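Local coordinates for activator of Hsp90 ATPase homologue 1/2-like C-terminal domain-containing protein (PDB 1XFS) that is of unknown function but, as a member of the AHA1 family with a Bet v 1-like fold, may be related in role to activators of the Hsp90 ATPase, at residues A[8-13]-A[136-141]; A[36-41]-A[154-159]; A[45-50]-A[62-67]. One frame throughout, in Å; residues are numbered along the deposited sequence.

Contact 1 of 3, residues A[8-13]-A[136-141]; sequences AELDLM and NTPGQR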
loop_
_atom_site.group_PDB
_atom_site.type_symbol
_atom_site.label_atom_id
_atom_site.label_comp_id
_atom_site.label_asym_id
_atom_site.label_seq_id
_atom_site.Cartn_x
_atom_site.Cartn_y
_atom_site.Cartn_z
ATOM N N ALA A 8 -8.815 16.597 7.921
ATOM C CA ALA A 8 -9.161 16.693 9.336
ATOM C C ALA A 8 -10.201 15.663 9.765
ATOM O O ALA A 8 -10.344 15.369 10.954
ATOM C CB ALA A 8 -9.667 18.097 9.653
ATOM N N GLU A 9 -10.928 15.120 8.799
ATOM C CA GLU A 9 -11.956 14.135 9.097
ATOM C C GLU A 9 -11.406 12.721 9.238
ATOM O O GLU A 9 -11.966 11.901 9.966
ATOM C CB GLU A 9 -13.034 14.160 8.007
ATOM C CG GLU A 9 -13.881 15.419 8.023
ATOM C CD GLU A 9 -14.828 15.448 9.206
ATOM O OE1 GLU A 9 -15.137 16.550 9.697
ATOM O OE2 GLU A 9 -15.271 14.366 9.637
ATOM N N LEU A 10 -10.289 12.444 8.573
ATOM C CA LEU A 10 -9.712 11.104 8.600
ATOM C C LEU A 10 -8.296 10.981 9.137
ATOM O O LEU A 10 -7.857 9.878 9.452
ATOM C CB LEU A 10 -9.728 10.526 7.185
ATOM C CG LEU A 10 -11.056 10.625 6.429
ATOM C CD1 LEU A 10 -10.859 10.222 4.973
ATOM C CD2 LEU A 10 -12.076 9.739 7.112
ATOM N N ASP A 11 -7.582 12.096 9.251
ATOM C CA ASP A 11 -6.194 12.040 9.693
ATOM C C ASP A 11 -5.872 12.698 11.020
ATOM O O ASP A 11 -6.515 13.664 11.427
ATOM C CB ASP A 11 -5.296 12.660 8.618
ATOM C CG ASP A 11 -5.565 12.093 7.239
ATOM O OD1 ASP A 11 -5.851 10.883 7.156
ATOM O OD2 ASP A 11 -5.485 12.853 6.254
ATOM N N LEU A 12 -4.863 12.156 11.691
ATOM C CA LEU A 12 -4.396 12.705 12.954
ATOM C C LEU A 12 -2.916 13.009 12.749
ATOM O O LEU A 12 -2.177 12.180 12.211
ATOM C CB LEU A 12 -4.593 11.702 14.093
ATOM C CG LEU A 12 -6.053 11.382 14.443
ATOM C CD1 LEU A 12 -6.095 10.330 15.546
ATOM C CD2 LEU A 12 -6.777 12.653 14.887
HETATM N N MSE A 13 -2.483 14.198 13.158
HETATM C CA MSE A 13 -1.086 14.581 12.975
HETATM C C MSE A 13 -0.387 14.945 14.282
HETATM O O MSE A 13 -1.025 15.349 15.254
HETATM C CB MSE A 13 -0.991 15.761 12.001
HETATM C CG MSE A 13 0.434 16.120 11.589
HETATM SE SE MSE A 13 0.544 17.557 10.295
HETATM C CE MSE A 13 0.850 19.030 11.509
ATOM N N ASN A 136 -9.453 5.227 7.438
ATOM C CA ASN A 136 -10.385 5.027 6.341
ATOM C C ASN A 136 -11.727 5.731 6.507
ATOM O O ASN A 136 -12.388 6.037 5.517
ATOM C CB ASN A 136 -10.593 3.517 6.084
ATOM C CG ASN A 136 -10.957 2.732 7.342
ATOM O OD1 ASN A 136 -10.658 1.538 7.442
ATOM N ND2 ASN A 136 -11.615 3.384 8.293
ATOM N N THR A 137 -12.108 6.020 7.747
ATOM C CA THR A 137 -13.387 6.673 8.019
ATOM C C THR A 137 -13.287 7.594 9.231
ATOM O O THR A 137 -12.381 7.457 10.056
ATOM C CB THR A 137 -14.477 5.635 8.316
ATOM O OG1 THR A 137 -14.066 4.830 9.427
ATOM C CG2 THR A 137 -14.708 4.738 7.108
ATOM N N PRO A 138 -14.222 8.550 9.353
ATOM C CA PRO A 138 -14.199 9.475 10.491
ATOM C C PRO A 138 -14.343 8.720 11.813
ATOM O O PRO A 138 -13.726 9.079 12.819
ATOM C CB PRO A 138 -15.395 10.388 10.217
ATOM C CG PRO A 138 -15.479 10.400 8.721
ATOM C CD PRO A 138 -15.258 8.942 8.382
ATOM N N GLY A 139 -15.162 7.670 11.797
ATOM C CA GLY A 139 -15.378 6.867 12.988
ATOM C C GLY A 139 -14.107 6.216 13.494
ATOM O O GLY A 139 -13.889 6.096 14.700
ATOM N N GLN A 140 -13.268 5.786 12.559
ATOM C CA GLN A 140 -12.002 5.159 12.906
ATOM C C GLN A 140 -11.038 6.221 13.432
ATOM O O GLN A 140 -10.290 5.966 14.373
ATOM C CB GLN A 140 -11.412 4.452 11.682
ATOM C CG GLN A 140 -12.051 3.096 11.382
ATOM C CD GLN A 140 -11.172 1.926 11.812
ATOM O OE1 GLN A 140 -10.147 1.639 11.185
ATOM N NE2 GLN A 140 -11.562 1.258 12.893
ATOM N N ARG A 141 -11.070 7.410 12.834
ATOM C CA ARG A 141 -10.205 8.503 13.269
ATOM C C ARG A 141 -10.583 8.867 14.702
ATOM O O ARG A 141 -9.722 9.007 15.572
ATOM C CB ARG A 141 -10.391 9.739 12.381
ATOM C CG ARG A 141 -9.363 10.841 12.640
ATOM C CD ARG A 141 -9.980 12.234 12.554
ATOM N NE ARG A 141 -10.779 12.537 13.739
ATOM C CZ ARG A 141 -12.099 12.698 13.740
ATOM N NH1 ARG A 141 -12.730 12.970 14.877
ATOM N NH2 ARG A 141 -12.791 12.598 12.611
HETATM O O HOH W 1 -15.611 13.834 12.060
#

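Contact 2 of 3, residues A[36-41]-A[154-159]; sequences KKWFVP and GTTITQ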
loop_
_atom_site.group_PDB
_atom_site.type_symbol
_atom_site.label_atom_id
_atom_site.label_comp_id
_atom_site.label_asym_id
_atom_site.label_seq_id
_atom_site.Cartn_x
_atom_site.Cartn_y
_atom_site.Cartn_z
ATOM N N LYS A 36 12.342 -1.567 19.280
ATOM C CA LYS A 36 11.779 -2.269 20.424
ATOM C C LYS A 36 11.960 -1.536 21.747
ATOM O O LYS A 36 11.422 -1.960 22.770
ATOM C CB LYS A 36 12.373 -3.672 20.530
ATOM C CG LYS A 36 13.829 -3.708 20.926
ATOM C CD LYS A 36 14.295 -5.144 21.049
ATOM C CE LYS A 36 15.649 -5.229 21.725
ATOM N NZ LYS A 36 16.694 -4.469 20.997
ATOM N N LYS A 37 12.695 -0.430 21.729
ATOM C CA LYS A 37 12.925 0.331 22.950
ATOM C C LYS A 37 12.182 1.658 23.054
ATOM O O LYS A 37 12.399 2.402 24.011
ATOM C CB LYS A 37 14.419 0.582 23.137
ATOM C CG LYS A 37 15.214 -0.675 23.402
ATOM C CD LYS A 37 16.659 -0.350 23.677
ATOM C CE LYS A 37 17.420 -1.589 24.089
ATOM N NZ LYS A 37 18.829 -1.253 24.415
ATOM N N TRP A 38 11.309 1.961 22.097
ATOM C CA TRP A 38 10.578 3.229 22.139
ATOM C C TRP A 38 9.248 3.253 21.393
ATOM O O TRP A 38 8.384 4.077 21.688
ATOM C CB TRP A 38 11.445 4.356 21.569
ATOM C CG TRP A 38 11.602 4.283 20.065
ATOM C CD1 TRP A 38 12.591 3.648 19.367
ATOM C CD2 TRP A 38 10.716 4.843 19.082
ATOM N NE1 TRP A 38 12.375 3.778 18.015
ATOM C CE2 TRP A 38 11.232 4.507 17.811
ATOM C CE3 TRP A 38 9.533 5.594 19.153
ATOM C CZ2 TRP A 38 10.611 4.898 16.617
ATOM C CZ3 TRP A 38 8.912 5.984 17.968
ATOM C CH2 TRP A 38 9.455 5.634 16.714
ATOM N N PHE A 39 9.098 2.354 20.422
ATOM C CA PHE A 39 7.909 2.286 19.572
ATOM C C PHE A 39 6.567 2.247 20.295
ATOM O O PHE A 39 5.562 2.724 19.768
ATOM C CB PHE A 39 8.036 1.087 18.627
ATOM C CG PHE A 39 7.133 1.150 17.433
ATOM C CD1 PHE A 39 7.270 2.167 16.487
ATOM C CD2 PHE A 39 6.162 0.175 17.235
ATOM C CE1 PHE A 39 6.450 2.207 15.358
ATOM C CE2 PHE A 39 5.336 0.207 16.108
ATOM C CZ PHE A 39 5.480 1.225 15.167
ATOM N N VAL A 40 6.544 1.671 21.493
ATOM C CA VAL A 40 5.314 1.613 22.269
ATOM C C VAL A 40 5.534 2.348 23.587
ATOM O O VAL A 40 6.621 2.304 24.163
ATOM C CB VAL A 40 4.872 0.153 22.561
ATOM C CG1 VAL A 40 4.521 -0.545 21.250
ATOM C CG2 VAL A 40 5.974 -0.602 23.288
ATOM N N PRO A 41 4.507 3.059 24.064
ATOM C CA PRO A 41 4.590 3.809 25.318
ATOM C C PRO A 41 4.539 2.892 26.531
ATOM O O PRO A 41 3.631 2.073 26.656
ATOM C CB PRO A 41 3.384 4.736 25.236
ATOM C CG PRO A 41 2.382 3.897 24.500
ATOM C CD PRO A 41 3.214 3.289 23.396
ATOM N N GLY A 154 2.706 10.793 21.336
ATOM C CA GLY A 154 3.553 11.824 21.913
ATOM C C GLY A 154 4.586 11.227 22.853
ATOM O O GLY A 154 5.747 11.636 22.864
ATOM N N THR A 155 4.157 10.252 23.647
ATOM C CA THR A 155 5.040 9.581 24.585
ATOM C C THR A 155 6.116 8.772 23.866
ATOM O O THR A 155 7.270 8.733 24.303
ATOM C CB THR A 155 4.240 8.643 25.525
ATOM O OG1 THR A 155 3.392 9.430 26.369
ATOM C CG2 THR A 155 5.177 7.815 26.395
ATOM N N THR A 156 5.753 8.129 22.759
ATOM C CA THR A 156 6.738 7.335 22.034
ATOM C C THR A 156 7.845 8.213 21.470
ATOM O O THR A 156 9.005 7.819 21.475
ATOM C CB THR A 156 6.094 6.496 20.884
ATOM O OG1 THR A 156 5.603 7.362 19.853
ATOM C CG2 THR A 156 4.951 5.652 21.422
ATOM N N ILE A 157 7.494 9.405 21.003
ATOM C CA ILE A 157 8.499 10.304 20.453
ATOM C C ILE A 157 9.449 10.755 21.562
ATOM O O ILE A 157 10.647 10.902 21.341
ATOM C CB ILE A 157 7.850 11.541 19.790
ATOM C CG1 ILE A 157 6.829 11.092 18.742
ATOM C CG2 ILE A 157 8.915 12.409 19.139
ATOM C CD1 ILE A 157 7.386 10.137 17.706
ATOM N N THR A 158 8.913 10.961 22.761
ATOM C CA THR A 158 9.746 11.377 23.885
ATOM C C THR A 158 10.722 10.255 24.231
ATOM O O THR A 158 11.891 10.503 24.520
ATOM C CB THR A 158 8.881 11.728 25.114
ATOM O OG1 THR A 158 8.076 12.873 24.809
ATOM C CG2 THR A 158 9.756 12.040 26.328
ATOM N N GLN A 159 10.241 9.016 24.184
ATOM C CA GLN A 159 11.083 7.862 24.469
ATOM C C GLN A 159 12.160 7.724 23.401
ATOM O O GLN A 159 13.292 7.330 23.684
ATOM C CB GLN A 159 10.229 6.592 24.523
ATOM C CG GLN A 159 9.229 6.606 25.667
ATOM C CD GLN A 159 8.288 5.415 25.668
ATOM O OE1 GLN A 159 7.495 5.247 26.595
ATOM N NE2 GLN A 159 8.365 4.588 24.631
HETATM O O HOH W 2 5.128 5.051 17.858
#

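Contact 3 of 3, residues A[45-50]-A[62-67]; sequences SISDCR and VMQDPE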
loop_
_atom_site.group_PDB
_atom_site.type_symbol
_atom_site.label_atom_id
_atom_site.label_comp_id
_atom_site.label_asym_id
_atom_site.label_seq_id
_atom_site.Cartn_x
_atom_site.Cartn_y
_atom_site.Cartn_z
ATOM N N SER A 45 5.412 -2.823 26.104
ATOM C CA SER A 45 6.722 -3.191 25.600
ATOM C C SER A 45 6.609 -3.978 24.302
ATOM O O SER A 45 5.509 -4.329 23.871
ATOM C CB SER A 45 7.470 -4.026 26.642
ATOM O OG SER A 45 6.743 -5.204 26.959
ATOM N N ILE A 46 7.753 -4.245 23.679
ATOM C CA ILE A 46 7.790 -5.005 22.433
ATOM C C ILE A 46 8.488 -6.338 22.661
ATOM O O ILE A 46 9.646 -6.380 23.077
ATOM C CB ILE A 46 8.533 -4.236 21.332
ATOM C CG1 ILE A 46 7.793 -2.930 21.029
ATOM C CG2 ILE A 46 8.641 -5.098 20.077
ATOM C CD1 ILE A 46 8.424 -2.102 19.939
ATOM N N SER A 47 7.772 -7.423 22.376
ATOM C CA SER A 47 8.287 -8.778 22.561
ATOM C C SER A 47 9.042 -9.284 21.339
ATOM O O SER A 47 9.812 -10.243 21.428
ATOM C CB SER A 47 7.132 -9.732 22.864
ATOM O OG SER A 47 6.329 -9.230 23.921
ATOM N N ASP A 48 8.813 -8.644 20.198
ATOM C CA ASP A 48 9.480 -9.036 18.967
ATOM C C ASP A 48 9.279 -7.939 17.928
ATOM O O ASP A 48 8.275 -7.229 17.939
ATOM C CB ASP A 48 8.902 -10.354 18.445
ATOM C CG ASP A 48 9.834 -11.058 17.468
ATOM O OD1 ASP A 48 9.440 -12.107 16.923
ATOM O OD2 ASP A 48 10.963 -10.571 17.256
ATOM N N CYS A 49 10.246 -7.806 17.034
ATOM C CA CYS A 49 10.179 -6.808 15.980
ATOM C C CYS A 49 11.035 -7.252 14.804
ATOM O O CYS A 49 12.234 -7.500 14.955
ATOM C CB CYS A 49 10.656 -5.447 16.496
ATOM S SG CYS A 49 10.650 -4.147 15.225
ATOM N N ARG A 50 10.402 -7.363 13.637
ATOM C CA ARG A 50 11.077 -7.772 12.409
ATOM C C ARG A 50 10.846 -6.669 11.381
ATOM O O ARG A 50 9.719 -6.202 11.202
ATOM C CB ARG A 50 10.489 -9.083 11.878
ATOM C CG ARG A 50 10.684 -10.291 12.786
ATOM C CD ARG A 50 12.111 -10.812 12.720
ATOM N NE ARG A 50 12.463 -11.277 11.378
ATOM C CZ ARG A 50 13.643 -11.794 11.052
ATOM N NH1 ARG A 50 14.593 -11.920 11.972
ATOM N NH2 ARG A 50 13.879 -12.180 9.805
ATOM N N VAL A 62 5.435 -7.406 17.936
ATOM C CA VAL A 62 4.577 -8.065 18.909
ATOM C C VAL A 62 4.546 -7.152 20.117
ATOM O O VAL A 62 5.562 -6.951 20.781
ATOM C CB VAL A 62 5.115 -9.440 19.338
ATOM C CG1 VAL A 62 4.196 -10.034 20.403
ATOM C CG2 VAL A 62 5.191 -10.367 18.136
HETATM N N MSE A 63 3.376 -6.576 20.372
HETATM C CA MSE A 63 3.192 -5.669 21.492
HETATM C C MSE A 63 2.626 -6.399 22.705
HETATM O O MSE A 63 1.759 -7.262 22.574
HETATM C CB MSE A 63 2.242 -4.542 21.091
HETATM C CG MSE A 63 2.776 -3.642 19.992
HETATM SE SE MSE A 63 1.416 -2.448 19.334
HETATM C CE MSE A 63 1.163 -1.377 20.917
ATOM N N GLN A 64 3.125 -6.048 23.884
ATOM C CA GLN A 64 2.651 -6.656 25.120
ATOM C C GLN A 64 2.136 -5.548 26.030
ATOM O O GLN A 64 2.843 -4.568 26.295
ATOM C CB GLN A 64 3.783 -7.416 25.814
ATOM C CG GLN A 64 3.343 -8.191 27.047
ATOM C CD GLN A 64 4.482 -8.958 27.704
ATOM O OE1 GLN A 64 5.058 -9.872 27.113
ATOM N NE2 GLN A 64 4.820 -8.575 28.933
ATOM N N ASP A 65 0.898 -5.691 26.491
ATOM C CA ASP A 65 0.310 -4.684 27.369
ATOM C C ASP A 65 0.693 -4.974 28.819
ATOM O O ASP A 65 1.296 -6.007 29.109
ATOM C CB ASP A 65 -1.220 -4.634 27.212
ATOM C CG ASP A 65 -1.906 -5.948 27.545
ATOM O OD1 ASP A 65 -1.357 -6.734 28.330
ATOM O OD2 ASP A 65 -3.019 -6.179 27.027
ATOM N N PRO A 66 0.371 -4.059 29.749
ATOM C CA PRO A 66 0.724 -4.301 31.151
ATOM C C PRO A 66 0.056 -5.535 31.740
ATOM O O PRO A 66 0.510 -6.074 32.749
ATOM C CB PRO A 66 0.305 -3.002 31.843
ATOM C CG PRO A 66 -0.830 -2.520 30.997
ATOM C CD PRO A 66 -0.329 -2.774 29.598
ATOM N N GLU A 67 -1.018 -5.985 31.103
ATOM C CA GLU A 67 -1.741 -7.163 31.573
ATOM C C GLU A 67 -1.038 -8.455 31.153
ATOM O O GLU A 67 -1.380 -9.540 31.626
ATOM C CB GLU A 67 -3.172 -7.141 31.037
ATOM C CG GLU A 67 -4.044 -6.077 31.698
ATOM C CD GLU A 67 -5.294 -5.766 30.902
ATOM O OE1 GLU A 67 -5.169 -5.171 29.810
ATOM O OE2 GLU A 67 -6.402 -6.113 31.363
#

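Contact 1 of 3, residues A[8-13]-A[136-141]
R141, in the first turn of helix 138-145, reaches across the chain ahead of strand 11-18 and meets the backbone of A8, E9 and L10 along its length. R141 CB lies 3.6 Å from E9 O. R141 CG, anti to the backbone N (chi1 -171°), is thereby swung toward the N-terminal segment, where it rests 3.7 Å from L10 O. R141 CG also meets L12, whose side chain crosses that of R141 at about a right angle, CG to CG at 3.8 Å. Bends at chi2 and chi3 then fold the chain back over E9, and R141 CD comes within 3.3 Å of E9 O. At the tip, R141 NH2 gives that same oxygen, E9 O, a hydrogen bond of 2.9 Å (162° at the hydrogen); E9 O lies in the guanidinium plane, although NH2 stands above the plane of the carbonyl. A water bridges NH2 to E9 OE2, and NE makes a salt bridge with E145 one turn on. Shortened to an alanine, this residue would probably leave E9 O without this donor and E145 without its charged mate, and open a gap beside L12. L10 presses CD2 against the start of the helix, 3.2 Å from T137 C, where T137 caps the first turn through a weak bond from Q140 N. The P138 CA-H also points at E9 O, 3.3 Å from CA. The contact thus ties helix 138-145 to the lead-in of edge strand 11-18, which pairs with strand 127-134, while R97 of the second subunit packs on L10 and forms a salt bridge with D11.

Contact 2 of 3, residues A[36-41]-A[154-159]
W38 and Q159 pack CB against CB at 3.9 Å, and from there their side chains serve different partners. The indole crosses T156 obliquely: its CG sits between the backbone N and the carbonyl carbon (chi1 73°), which carries the six-membered ring back toward T156, W38 CE3 lying 3.3 Å from T156 O, while NE1 is hydrogen-bonded to G28 O. Q159 instead runs out straight beyond CG, and its NE2 donates to V40 O at 2.9 Å, nearly linear at 170°. V40 O lies in the amide plane of Q159, yet the donor stands above the V40 carbonyl plane. At the other end of the amide OE1 accepts from K42 N, so both ends of this group grip the loop backbone. The P41 ring runs alongside T156 in the same sense, P41 CD 3.5 Å from T156 CG2; P41 CB touches T155 CG2 at 3.7 Å. A water bridges F39 O and T156 OG1, which is also hydrogen-bonded to W153 O of the same helix. The loop between helix 32-35 and strand 45-51 is thereby laid on the long C-terminal helix 149-167, the helix gripped by the sheet in Bet v 1-like folds, with I157 touching strand 11-18.

Contact 3 of 3, residues A[45-50]-A[62-67]
The side-chain amide of Q64, carried on an extended chain with CG anti to the backbone N (chi1 -175°), brings Q64 OE1 to 3.5 Å from S47 OG, and K70 NZ is hydrogen-bonded to both oxygens, fixing this polar group from the next strand. The backbones of S45 and Q64 form a hydrogen-bonded antiparallel pair, S45 N donating to Q64 O at 3.1 Å and Q64 N returning the bond to S45 O at 2.9 Å. I46 and M63 form a non-hydrogen-bonded pair with their side chains on the opposite face from S45 and Q64. Beyond them the chain turns a corner at S47, and both S47 and D48 bond to V62: S47 N donates to V62 O at 2.8 Å and V62 N to D48 O at 2.8 Å. The two methyls of V62 divide between S47 and D48, V62 CG1 lying 3.8 Å from S47 CB and V62 CG2 3.7 Å from D48 CB. This antiparallel hairpin closes one side of the sheet, with 45-51 as the outermost strand of the chain and 58-64 between it and 70-81; I46 touches F39, and M63 touches V40, in the preceding loop.

Contact 2 lies deepest, its centre about 9 Å from the centre of the chain, whereas contact 3 is at the surface and contact 1 is partly buried beside the second subunit. Contacts 1 and 3 reach opposite outer strands of one sheet, their centres about 26 Å apart; contacts 1 and 2 use the two successive C-terminal helices and do not touch. Contacts 2 and 3 share an apolar border. Chemistry follows place: an arginine hydrogen-bonded to one backbone carbonyl and salt-bridged within its own helix at the margin, an indole and an amide against the long C-terminal helix, and backbone hydrogen bonds between the strands of the hairpin.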